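Local coordinates for galactose-binding like protein (Bacteroides thetaiotaomicron, PDB 7M1A), which is a SusE-like protein that probably binds carbohydrate and may have degradative capacity, its calcium-containing galactose-binding-like domain being the part described here, at residues G24-V29 and F58-G63; S69-W74 and R89-W94; I154-L159 and T171-W176. One frame throughout, in Å; residues are numbered along the deposited sequence.

Contact 1: G24-V29 and F58-G63; sequences GKMEYV and FTFDLG. With CA (calcium ion), chain F.
With CG anti to the backbone N (chi1 -164°) and the chain extended through chi2, M26 sends its side chain straight out to strand 56-66 before bending at chi3 (-62°), which brings the terminal methyl CE beside F58 and sets SE between the F58 and F60 side chains. M26 is modelled as selenomethionine, selenium standing in for the natural sulfur, and its SE stands 3.7 Å from F60 CB; CE lies 3.7 Å from F58 CD1. SE also makes oblique Met-aromatic contacts with both rings, 5.1 Å from the F58 centroid. Between the two phenylalanines the strand offers its backbone, and SE approaches the carbonyl O of T59 to 3.4 Å. T59 turns its CB away from segment 24-29, and its OG1 is hydrogen-bonded to D16 and R155. M26 opens the 3-10 segment 26-29, whose turn is held by the bond from V29 N to M26 O (2.9 Å). Within that turn Y28 gives its carbonyl O to the calcium ion at 2.3 Å, in a site completed by N31, R33, T171, E172 and a water. K25 NZ forms a salt bridge with E27 OE1 and another with E10 of the second subunit. The contact itself is buried and carried by one flexible, polarisable side chain, so the calcium-binding turn meets the strand through dispersion and Met-aromatic contacts rather than through directional polar bonds.

Contact 2: S69-W74 and R89-W94; sequences SRFALW and RRYEVW
Strands 70-74 and 91-94 run roughly antiparallel, at 138° between their directions, with their axes 10.5 Å apart at closest approach, a spacing that leaves side chains rather than backbones to meet. F71, L73, Y91 and V93 all point into the gap. V93 CG2 sits over one face of the F71 ring, offset toward its rim and 4.0 Å from the centroid, only 19° off the normal, a CH-pi contact. The same ring turns its edge to Y91, whose CE2 comes within 4.2 Å of F71 CE2, likewise near the plane of the tyrosine ring. This is the interior of a beta-sandwich, consistent with the jelly-roll fold of galactose-binding-like domains: the two strands belong to opposing antiparallel sheets. Y91 has CG between the backbone N and the carbonyl carbon (chi1 58°), and the ring reaches across to L73 from the opposite direction. Its OH passes 3.7 Å from L73 CB, and L73 CD1 approaches Y91 CE2 to 4.0 Å. The hydroxyl is hydrogen-bonded to D140, which gives a polar partner to an oxygen that otherwise passes among leucine carbons. A second aromatic neighbour, the F175 ring, also meets the F71 ring.

Contact 3: I154-L159 and T171-W176; sequences IRIKCL and TELTFW. With CA (calcium ion), chain F.
I154 and F175 approach from opposite directions across the core of the beta-sandwich, one from each sheet, and I156 and L173 repeat the meeting two residues along. The F175 ring presents its far end to I154: CZ is met obliquely by I154 CG2 at 3.9 Å, and CE2 is 4.0 Å from I154 CD1, so both branches of the isoleucine gather round one corner of the ring. CG1 of I154 lies anti to the carbonyl carbon (chi1 -63°) and CG2 anti to the backbone N, which turns both branches to F175. An alanine here would strip away both branches and is likely to leave the end of the F175 ring with a gap beside it and more freedom to move. I156 and L173 instead reach tip to tip, CD1 to CD2 at 3.4 Å, closer than usual for two methyl carbons and a sign of tight packing. L173 follows directly on a classic beta bulge, where T171 and E172 both face W74. That bulge supplies two ligands of the calcium ion shared with Y28. The second carboxylate oxygen, E172 OE2, is gripped by K5 and by the backbone N of G32, while T171 O and E172 OE1 each bind the calcium ion at 2.3 Å.

Overall arrangement
All three contacts are buried, contact 3 most centrally, its centre about 3 Å from the centre of the chain. Contacts 2 and 3 bridge the same two sheets: strands 70-74 and 169-176 are neighbours in one, strands 88-96 and 151-158 in the other, and their centres are about 5 Å apart. Contact 1 instead sets a loop with a 3-10 turn against strand 56-66, next to 151-158, and borders the second subunit. Aromatic edges and faces dominate contact 2 and selenomethionine contact 1, whereas contact 3 pairs isoleucines with a leucine and a phenylalanine ring. Contacts 1 and 3 share the calcium ion, and the backbone pairs V29 O with L173 N and F60 O with I154 N join them.

Contact 1: G24-V29 and F58-G63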
loop_
_atom_site.group_PDB
_atom_site.type_symbol
_atom_site.label_atom_id
_atom_site.label_comp_id
_atom_site.label_asym_id
_atom_site.label_seq_id
_atom_site.Cartn_x
_atom_site.Cartn_y
_atom_site.Cartn_z
ATOM N N GLY A 24 0.787 -11.783 1.985
ATOM C CA GLY A 24 1.414 -11.066 0.879
ATOM C C GLY A 24 1.353 -9.562 1.058
ATOM O O GLY A 24 0.662 -9.056 1.931
ATOM N N LYS A 25 2.122 -8.866 0.221
ATOM C CA LYS A 25 2.136 -7.404 0.212
ATOM C C LYS A 25 2.754 -6.989 -1.106
ATOM O O LYS A 25 3.657 -7.616 -1.666
ATOM C CB LYS A 25 3.080 -6.847 1.316
ATOM C CG LYS A 25 2.710 -5.404 1.616
ATOM C CD LYS A 25 1.424 -5.214 2.382
ATOM C CE LYS A 25 1.120 -3.696 2.476
ATOM N NZ LYS A 25 1.069 -2.952 1.157
HETATM N N MSE A 26 2.214 -5.914 -1.692
HETATM C CA MSE A 26 2.651 -5.504 -3.008
HETATM C C MSE A 26 4.169 -5.241 -2.996
HETATM O O MSE A 26 4.862 -5.566 -3.963
HETATM C CB MSE A 26 1.885 -4.278 -3.553
HETATM C CG MSE A 26 2.162 -4.197 -5.114
HETATM SE SE MSE A 26 1.291 -2.621 -5.898
HETATM C CE MSE A 26 -0.595 -3.083 -5.474
ATOM N N GLU A 27 4.680 -4.586 -1.894
ATOM C CA GLU A 27 6.081 -4.191 -1.866
ATOM C C GLU A 27 6.982 -5.424 -1.955
ATOM O O GLU A 27 8.142 -5.282 -2.262
ATOM C CB GLU A 27 6.357 -3.469 -0.537
ATOM C CG GLU A 27 5.757 -2.044 -0.418
ATOM C CD GLU A 27 4.302 -1.925 -0.078
ATOM O OE1 GLU A 27 3.554 -2.939 0.078
ATOM O OE2 GLU A 27 3.909 -0.722 0.140
ATOM N N TYR A 28 6.446 -6.621 -1.666
ATOM C CA TYR A 28 7.304 -7.795 -1.761
ATOM C C TYR A 28 7.679 -8.174 -3.194
ATOM O O TYR A 28 8.602 -9.024 -3.346
ATOM C CB TYR A 28 6.611 -8.979 -1.041
ATOM C CG TYR A 28 6.371 -8.809 0.448
ATOM C CD1 TYR A 28 7.067 -7.868 1.218
ATOM C CD2 TYR A 28 5.404 -9.572 1.084
ATOM C CE1 TYR A 28 6.791 -7.745 2.567
ATOM C CE2 TYR A 28 5.149 -9.507 2.455
ATOM C CZ TYR A 28 5.901 -8.627 3.189
ATOM O OH TYR A 28 5.586 -8.455 4.510
ATOM N N VAL A 29 6.973 -7.603 -4.209
ATOM C CA VAL A 29 7.341 -7.941 -5.590
ATOM C C VAL A 29 8.342 -6.933 -6.149
ATOM O O VAL A 29 8.720 -7.055 -7.290
ATOM C CB VAL A 29 6.142 -8.152 -6.521
ATOM C CG1 VAL A 29 5.215 -9.229 -5.959
ATOM C CG2 VAL A 29 5.406 -6.862 -6.899
ATOM N N PHE A 58 -3.973 -4.476 -10.349
ATOM C CA PHE A 58 -3.406 -3.675 -9.258
ATOM C C PHE A 58 -2.444 -2.664 -9.900
ATOM O O PHE A 58 -2.102 -2.736 -11.091
ATOM C CB PHE A 58 -2.741 -4.582 -8.203
ATOM C CG PHE A 58 -1.549 -5.342 -8.686
ATOM C CD1 PHE A 58 -0.279 -4.789 -8.749
ATOM C CD2 PHE A 58 -1.732 -6.637 -9.206
ATOM C CE1 PHE A 58 0.815 -5.483 -9.254
ATOM C CE2 PHE A 58 -0.647 -7.342 -9.731
ATOM C CZ PHE A 58 0.624 -6.767 -9.810
ATOM N N THR A 59 -2.095 -1.646 -9.083
ATOM C CA THR A 59 -1.516 -0.418 -9.595
ATOM C C THR A 59 -0.313 -0.043 -8.719
ATOM O O THR A 59 -0.370 -0.126 -7.481
ATOM C CB THR A 59 -2.559 0.688 -9.494
ATOM O OG1 THR A 59 -3.790 0.309 -10.137
ATOM C CG2 THR A 59 -2.092 1.981 -10.124
ATOM N N PHE A 60 0.727 0.560 -9.326
ATOM C CA PHE A 60 1.873 1.055 -8.557
ATOM C C PHE A 60 2.581 2.166 -9.318
ATOM O O PHE A 60 2.259 2.444 -10.456
ATOM C CB PHE A 60 2.827 -0.065 -8.129
ATOM C CG PHE A 60 3.424 -0.873 -9.235
ATOM C CD1 PHE A 60 2.706 -1.916 -9.812
ATOM C CD2 PHE A 60 4.715 -0.632 -9.735
ATOM C CE1 PHE A 60 3.289 -2.770 -10.776
ATOM C CE2 PHE A 60 5.279 -1.456 -10.747
ATOM C CZ PHE A 60 4.576 -2.512 -11.243
ATOM N N ASP A 61 3.499 2.841 -8.641
ATOM C CA ASP A 61 4.207 4.026 -9.098
ATOM C C ASP A 61 5.665 3.614 -9.154
ATOM O O ASP A 61 6.238 3.142 -8.138
ATOM C CB ASP A 61 3.936 5.103 -8.058
ATOM C CG ASP A 61 4.522 6.468 -8.277
ATOM O OD1 ASP A 61 5.375 6.660 -9.158
ATOM O OD2 ASP A 61 4.033 7.399 -7.575
ATOM N N LEU A 62 6.339 3.870 -10.280
ATOM C CA LEU A 62 7.776 3.600 -10.431
ATOM C C LEU A 62 8.621 4.658 -9.720
ATOM O O LEU A 62 9.824 4.426 -9.515
ATOM C CB LEU A 62 8.209 3.543 -11.925
ATOM C CG LEU A 62 7.484 2.488 -12.788
ATOM C CD1 LEU A 62 7.746 2.721 -14.259
ATOM C CD2 LEU A 62 7.927 1.076 -12.370
ATOM N N GLY A 63 8.019 5.810 -9.357
ATOM C CA GLY A 63 8.805 6.817 -8.661
ATOM C C GLY A 63 9.661 7.667 -9.596
ATOM O O GLY A 63 10.327 8.577 -9.130
HETATM CA CA CA F . 10.222 -10.373 -4.191
HETATM O O HOH W 1 10.195 -11.899 -2.404
#

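Contact 2: S69-W74 and R89-W94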
loop_
_atom_site.group_PDB
_atom_site.type_symbol
_atom_site.label_atom_id
_atom_site.label_comp_id
_atom_site.label_asym_id
_atom_site.label_seq_id
_atom_site.Cartn_x
_atom_site.Cartn_y
_atom_site.Cartn_z
ATOM N N SER A 69 12.539 -0.091 -21.298
ATOM C CA SER A 69 13.231 -0.961 -22.256
ATOM C C SER A 69 12.896 -2.447 -22.061
ATOM O O SER A 69 12.674 -3.163 -23.052
ATOM C CB SER A 69 14.681 -0.734 -22.172
ATOM O OG SER A 69 15.172 -1.047 -20.870
ATOM N N ARG A 70 12.788 -2.915 -20.788
ATOM C CA ARG A 70 12.526 -4.324 -20.568
ATOM C C ARG A 70 11.717 -4.508 -19.292
ATOM O O ARG A 70 11.704 -3.630 -18.378
ATOM C CB ARG A 70 13.878 -5.090 -20.462
ATOM C CG ARG A 70 14.765 -5.013 -21.706
ATOM C CD ARG A 70 15.864 -6.085 -21.711
ATOM N NE ARG A 70 15.452 -7.430 -22.101
ATOM C CZ ARG A 70 15.155 -8.405 -21.254
ATOM N NH1 ARG A 70 15.518 -8.290 -19.962
ATOM N NH2 ARG A 70 14.700 -9.578 -21.623
ATOM N N PHE A 71 11.040 -5.683 -19.244
ATOM C CA PHE A 71 10.209 -6.094 -18.124
ATOM C C PHE A 71 10.448 -7.566 -17.843
ATOM O O PHE A 71 10.604 -8.351 -18.807
ATOM C CB PHE A 71 8.733 -5.773 -18.418
ATOM C CG PHE A 71 7.776 -6.350 -17.418
ATOM C CD1 PHE A 71 7.571 -5.748 -16.182
ATOM C CD2 PHE A 71 7.192 -7.598 -17.686
ATOM C CE1 PHE A 71 6.652 -6.323 -15.314
ATOM C CE2 PHE A 71 6.269 -8.124 -16.820
ATOM C CZ PHE A 71 6.007 -7.503 -15.643
ATOM N N ALA A 72 10.487 -7.940 -16.580
ATOM C CA ALA A 72 10.559 -9.357 -16.218
ATOM C C ALA A 72 9.652 -9.627 -15.036
ATOM O O ALA A 72 9.463 -8.750 -14.185
ATOM C CB ALA A 72 12.010 -9.815 -15.969
ATOM N N LEU A 73 9.183 -10.859 -14.870
ATOM C CA LEU A 73 8.308 -11.246 -13.795
ATOM C C LEU A 73 8.617 -12.695 -13.445
ATOM O O LEU A 73 8.699 -13.532 -14.362
ATOM C CB LEU A 73 6.839 -11.039 -14.137
ATOM C CG LEU A 73 5.792 -11.371 -13.038
ATOM C CD1 LEU A 73 4.590 -10.406 -13.144
ATOM C CD2 LEU A 73 5.333 -12.850 -13.094
ATOM N N TRP A 74 8.665 -12.999 -12.141
ATOM C CA TRP A 74 8.939 -14.357 -11.650
ATOM C C TRP A 74 7.742 -14.841 -10.828
ATOM O O TRP A 74 7.339 -14.186 -9.878
ATOM C CB TRP A 74 10.205 -14.400 -10.727
ATOM C CG TRP A 74 11.446 -14.155 -11.525
ATOM C CD1 TRP A 74 12.293 -15.124 -11.974
ATOM C CD2 TRP A 74 11.999 -12.885 -12.005
ATOM N NE1 TRP A 74 13.347 -14.550 -12.656
ATOM C CE2 TRP A 74 13.215 -13.168 -12.662
ATOM C CE3 TRP A 74 11.721 -11.537 -11.813
ATOM C CZ2 TRP A 74 14.063 -12.214 -13.210
ATOM C CZ3 TRP A 74 12.536 -10.545 -12.337
ATOM C CH2 TRP A 74 13.695 -10.888 -13.067
ATOM N N ARG A 89 -0.793 -16.649 -16.183
ATOM C CA ARG A 89 -0.518 -17.317 -17.471
ATOM C C ARG A 89 -0.685 -16.319 -18.618
ATOM O O ARG A 89 0.200 -16.206 -19.465
ATOM C CB ARG A 89 -1.432 -18.537 -17.657
ATOM C CG ARG A 89 -1.180 -19.252 -18.973
ATOM C CD ARG A 89 -1.990 -20.542 -19.048
ATOM N NE ARG A 89 -1.676 -21.275 -20.279
ATOM C CZ ARG A 89 -2.267 -22.417 -20.623
ATOM N NH1 ARG A 89 -3.231 -22.902 -19.848
ATOM N NH2 ARG A 89 -1.837 -23.096 -21.681
ATOM N N ARG A 90 -1.811 -15.581 -18.675
ATOM C CA ARG A 90 -1.945 -14.488 -19.637
ATOM C C ARG A 90 -2.230 -13.199 -18.877
ATOM O O ARG A 90 -3.094 -13.205 -17.998
ATOM C CB ARG A 90 -3.163 -14.753 -20.526
ATOM C CG ARG A 90 -2.875 -15.839 -21.566
ATOM C CD ARG A 90 -2.088 -15.263 -22.749
ATOM N NE ARG A 90 -2.895 -14.255 -23.458
ATOM C CZ ARG A 90 -2.827 -12.887 -23.489
ATOM N NH1 ARG A 90 -1.909 -12.143 -22.843
ATOM N NH2 ARG A 90 -3.767 -12.268 -24.188
ATOM N N TYR A 91 -1.412 -12.180 -19.129
ATOM C CA TYR A 91 -1.532 -10.966 -18.323
ATOM C C TYR A 91 -1.009 -9.798 -19.132
ATOM O O TYR A 91 -0.438 -9.996 -20.197
ATOM C CB TYR A 91 -0.780 -11.108 -16.971
ATOM C CG TYR A 91 0.702 -11.422 -17.032
ATOM C CD1 TYR A 91 1.178 -12.714 -17.298
ATOM C CD2 TYR A 91 1.624 -10.410 -16.781
ATOM C CE1 TYR A 91 2.548 -12.968 -17.278
ATOM C CE2 TYR A 91 2.993 -10.678 -16.758
ATOM C CZ TYR A 91 3.459 -11.962 -17.003
ATOM O OH TYR A 91 4.807 -12.224 -16.978
ATOM N N GLU A 92 -1.313 -8.591 -18.642
ATOM C CA GLU A 92 -0.952 -7.415 -19.406
ATOM C C GLU A 92 -0.261 -6.393 -18.504
ATOM O O GLU A 92 -0.577 -6.310 -17.305
ATOM C CB GLU A 92 -2.179 -6.715 -20.005
ATOM C CG GLU A 92 -2.892 -7.577 -21.038
ATOM C CD GLU A 92 -4.262 -7.072 -21.430
ATOM O OE1 GLU A 92 -4.789 -6.136 -20.809
ATOM O OE2 GLU A 92 -4.715 -7.548 -22.442
ATOM N N VAL A 93 0.665 -5.600 -19.068
ATOM C CA VAL A 93 1.279 -4.483 -18.351
ATOM C C VAL A 93 0.824 -3.205 -19.005
ATOM O O VAL A 93 0.978 -3.079 -20.235
ATOM C CB VAL A 93 2.840 -4.586 -18.328
ATOM C CG1 VAL A 93 3.440 -3.503 -17.448
ATOM C CG2 VAL A 93 3.253 -5.979 -17.902
ATOM N N TRP A 94 0.323 -2.248 -18.217
ATOM C CA TRP A 94 -0.224 -0.982 -18.726
ATOM C C TRP A 94 0.514 0.147 -18.000
ATOM O O TRP A 94 1.060 -0.016 -16.887
ATOM C CB TRP A 94 -1.742 -0.811 -18.461
ATOM C CG TRP A 94 -2.620 -1.770 -19.169
ATOM C CD1 TRP A 94 -2.619 -3.156 -19.081
ATOM C CD2 TRP A 94 -3.618 -1.435 -20.144
ATOM N NE1 TRP A 94 -3.707 -3.678 -19.836
ATOM C CE2 TRP A 94 -4.279 -2.628 -20.529
ATOM C CE3 TRP A 94 -3.955 -0.213 -20.745
ATOM C CZ2 TRP A 94 -5.313 -2.585 -21.492
ATOM C CZ3 TRP A 94 -5.030 -0.160 -21.644
ATOM C CH2 TRP A 94 -5.693 -1.347 -21.992
#

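Contact 3: I154-L159 and T171-W176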
loop_
_atom_site.group_PDB
_atom_site.type_symbol
_atom_site.label_atom_id
_atom_site.label_comp_id
_atom_site.label_asym_id
_atom_site.label_seq_id
_atom_site.Cartn_x
_atom_site.Cartn_y
_atom_site.Cartn_z
ATOM N N ILE A 154 2.117 2.185 -13.297
ATOM C CA ILE A 154 1.954 0.880 -13.944
ATOM C C ILE A 154 0.719 0.187 -13.411
ATOM O O ILE A 154 0.384 0.298 -12.230
ATOM C CB ILE A 154 3.175 -0.008 -13.668
ATOM C CG1 ILE A 154 4.448 0.610 -14.284
ATOM C CG2 ILE A 154 2.993 -1.431 -14.229
ATOM C CD1 ILE A 154 4.525 0.632 -15.778
ATOM N N ARG A 155 0.028 -0.560 -14.277
ATOM C CA ARG A 155 -0.979 -1.516 -13.849
ATOM C C ARG A 155 -0.615 -2.899 -14.397
ATOM O O ARG A 155 -0.147 -3.040 -15.556
ATOM C CB ARG A 155 -2.403 -1.150 -14.254
ATOM C CG ARG A 155 -2.958 -0.085 -13.354
ATOM C CD ARG A 155 -4.287 0.398 -13.940
ATOM N NE ARG A 155 -5.179 0.432 -12.743
ATOM C CZ ARG A 155 -6.472 0.668 -12.850
ATOM N NH1 ARG A 155 -7.026 0.949 -14.038
ATOM N NH2 ARG A 155 -7.283 0.587 -11.799
ATOM N N ILE A 156 -0.904 -3.921 -13.589
ATOM C CA ILE A 156 -0.858 -5.301 -14.098
ATOM C C ILE A 156 -2.270 -5.877 -14.024
ATOM O O ILE A 156 -2.993 -5.695 -13.046
ATOM C CB ILE A 156 0.181 -6.126 -13.342
ATOM C CG1 ILE A 156 1.588 -5.622 -13.787
ATOM C CG2 ILE A 156 0.039 -7.630 -13.612
ATOM C CD1 ILE A 156 2.752 -6.244 -13.052
ATOM N N LYS A 157 -2.723 -6.446 -15.172
ATOM C CA LYS A 157 -4.028 -7.100 -15.282
ATOM C C LYS A 157 -3.820 -8.606 -15.537
ATOM O O LYS A 157 -3.151 -8.971 -16.496
ATOM C CB LYS A 157 -4.801 -6.420 -16.413
ATOM C CG LYS A 157 -6.203 -6.981 -16.689
ATOM C CD LYS A 157 -6.834 -6.389 -18.026
ATOM C CE LYS A 157 -8.306 -6.729 -18.065
ATOM N NZ LYS A 157 -9.010 -6.177 -19.251
ATOM N N CYS A 158 -4.426 -9.463 -14.687
ATOM C CA CYS A 158 -4.302 -10.911 -14.855
ATOM C C CYS A 158 -5.525 -11.429 -15.610
ATOM O O CYS A 158 -6.619 -11.552 -15.021
ATOM C CB CYS A 158 -4.152 -11.593 -13.494
ATOM S SG CYS A 158 -3.707 -13.319 -13.832
ATOM N N LEU A 159 -5.355 -11.705 -16.926
ATOM C CA LEU A 159 -6.470 -12.227 -17.711
ATOM C C LEU A 159 -6.780 -13.683 -17.368
ATOM O O LEU A 159 -7.938 -14.093 -17.400
ATOM C CB LEU A 159 -6.160 -12.164 -19.193
ATOM C CG LEU A 159 -5.795 -10.800 -19.752
ATOM C CD1 LEU A 159 -5.314 -10.920 -21.213
ATOM C CD2 LEU A 159 -6.986 -9.851 -19.691
ATOM N N THR A 171 6.334 -13.519 -7.157
ATOM C CA THR A 171 7.316 -13.127 -6.158
ATOM C C THR A 171 8.062 -11.826 -6.502
ATOM O O THR A 171 8.514 -11.147 -5.521
ATOM C CB THR A 171 8.323 -14.245 -5.848
ATOM O OG1 THR A 171 9.225 -13.796 -4.829
ATOM C CG2 THR A 171 9.181 -14.653 -7.042
ATOM N N GLU A 172 8.311 -11.473 -7.774
ATOM C CA GLU A 172 9.163 -10.320 -8.068
ATOM C C GLU A 172 8.885 -9.877 -9.496
ATOM O O GLU A 172 8.602 -10.728 -10.366
ATOM C CB GLU A 172 10.671 -10.668 -7.941
ATOM C CG GLU A 172 11.628 -9.479 -7.977
ATOM C CD GLU A 172 11.520 -8.513 -6.791
ATOM O OE1 GLU A 172 10.857 -8.835 -5.787
ATOM O OE2 GLU A 172 12.185 -7.477 -6.846
ATOM N N LEU A 173 9.020 -8.568 -9.743
ATOM C CA LEU A 173 9.091 -8.063 -11.107
ATOM C C LEU A 173 10.269 -7.114 -11.187
ATOM O O LEU A 173 10.778 -6.660 -10.146
ATOM C CB LEU A 173 7.750 -7.463 -11.579
ATOM C CG LEU A 173 7.028 -6.510 -10.634
ATOM C CD1 LEU A 173 7.828 -5.221 -10.516
ATOM C CD2 LEU A 173 5.621 -6.266 -11.176
ATOM N N THR A 174 10.727 -6.820 -12.422
ATOM C CA THR A 174 11.812 -5.873 -12.605
ATOM C C THR A 174 11.499 -5.072 -13.867
ATOM O O THR A 174 11.060 -5.643 -14.871
ATOM C CB THR A 174 13.160 -6.596 -12.779
ATOM O OG1 THR A 174 13.351 -7.383 -11.578
ATOM C CG2 THR A 174 14.329 -5.643 -12.905
ATOM N N PHE A 175 11.790 -3.760 -13.816
ATOM C CA PHE A 175 11.760 -2.917 -15.005
ATOM C C PHE A 175 13.179 -2.390 -15.282
ATOM O O PHE A 175 13.947 -2.090 -14.367
ATOM C CB PHE A 175 10.887 -1.672 -14.870
ATOM C CG PHE A 175 9.421 -1.990 -14.817
ATOM C CD1 PHE A 175 8.766 -2.444 -13.648
ATOM C CD2 PHE A 175 8.686 -1.920 -15.978
ATOM C CE1 PHE A 175 7.412 -2.778 -13.674
ATOM C CE2 PHE A 175 7.329 -2.263 -15.986
ATOM C CZ PHE A 175 6.660 -2.686 -14.836
ATOM N N TRP A 176 13.498 -2.258 -16.572
ATOM C CA TRP A 176 14.695 -1.580 -17.028
ATOM C C TRP A 176 14.260 -0.415 -17.930
ATOM O O TRP A 176 13.243 -0.554 -18.587
ATOM C CB TRP A 176 15.674 -2.555 -17.748
ATOM C CG TRP A 176 16.268 -3.660 -16.944
ATOM C CD1 TRP A 176 17.515 -3.685 -16.366
ATOM C CD2 TRP A 176 15.604 -4.894 -16.563
ATOM N NE1 TRP A 176 17.672 -4.850 -15.716
ATOM C CE2 TRP A 176 16.565 -5.638 -15.823
ATOM C CE3 TRP A 176 14.358 -5.504 -16.824
ATOM C CZ2 TRP A 176 16.335 -6.939 -15.405
ATOM C CZ3 TRP A 176 14.126 -6.810 -16.407
ATOM C CH2 TRP A 176 15.108 -7.530 -15.689
HETATM CA CA CA F . 10.222 -10.373 -4.191
HETATM O O HOH W 1 10.195 -11.899 -2.404
#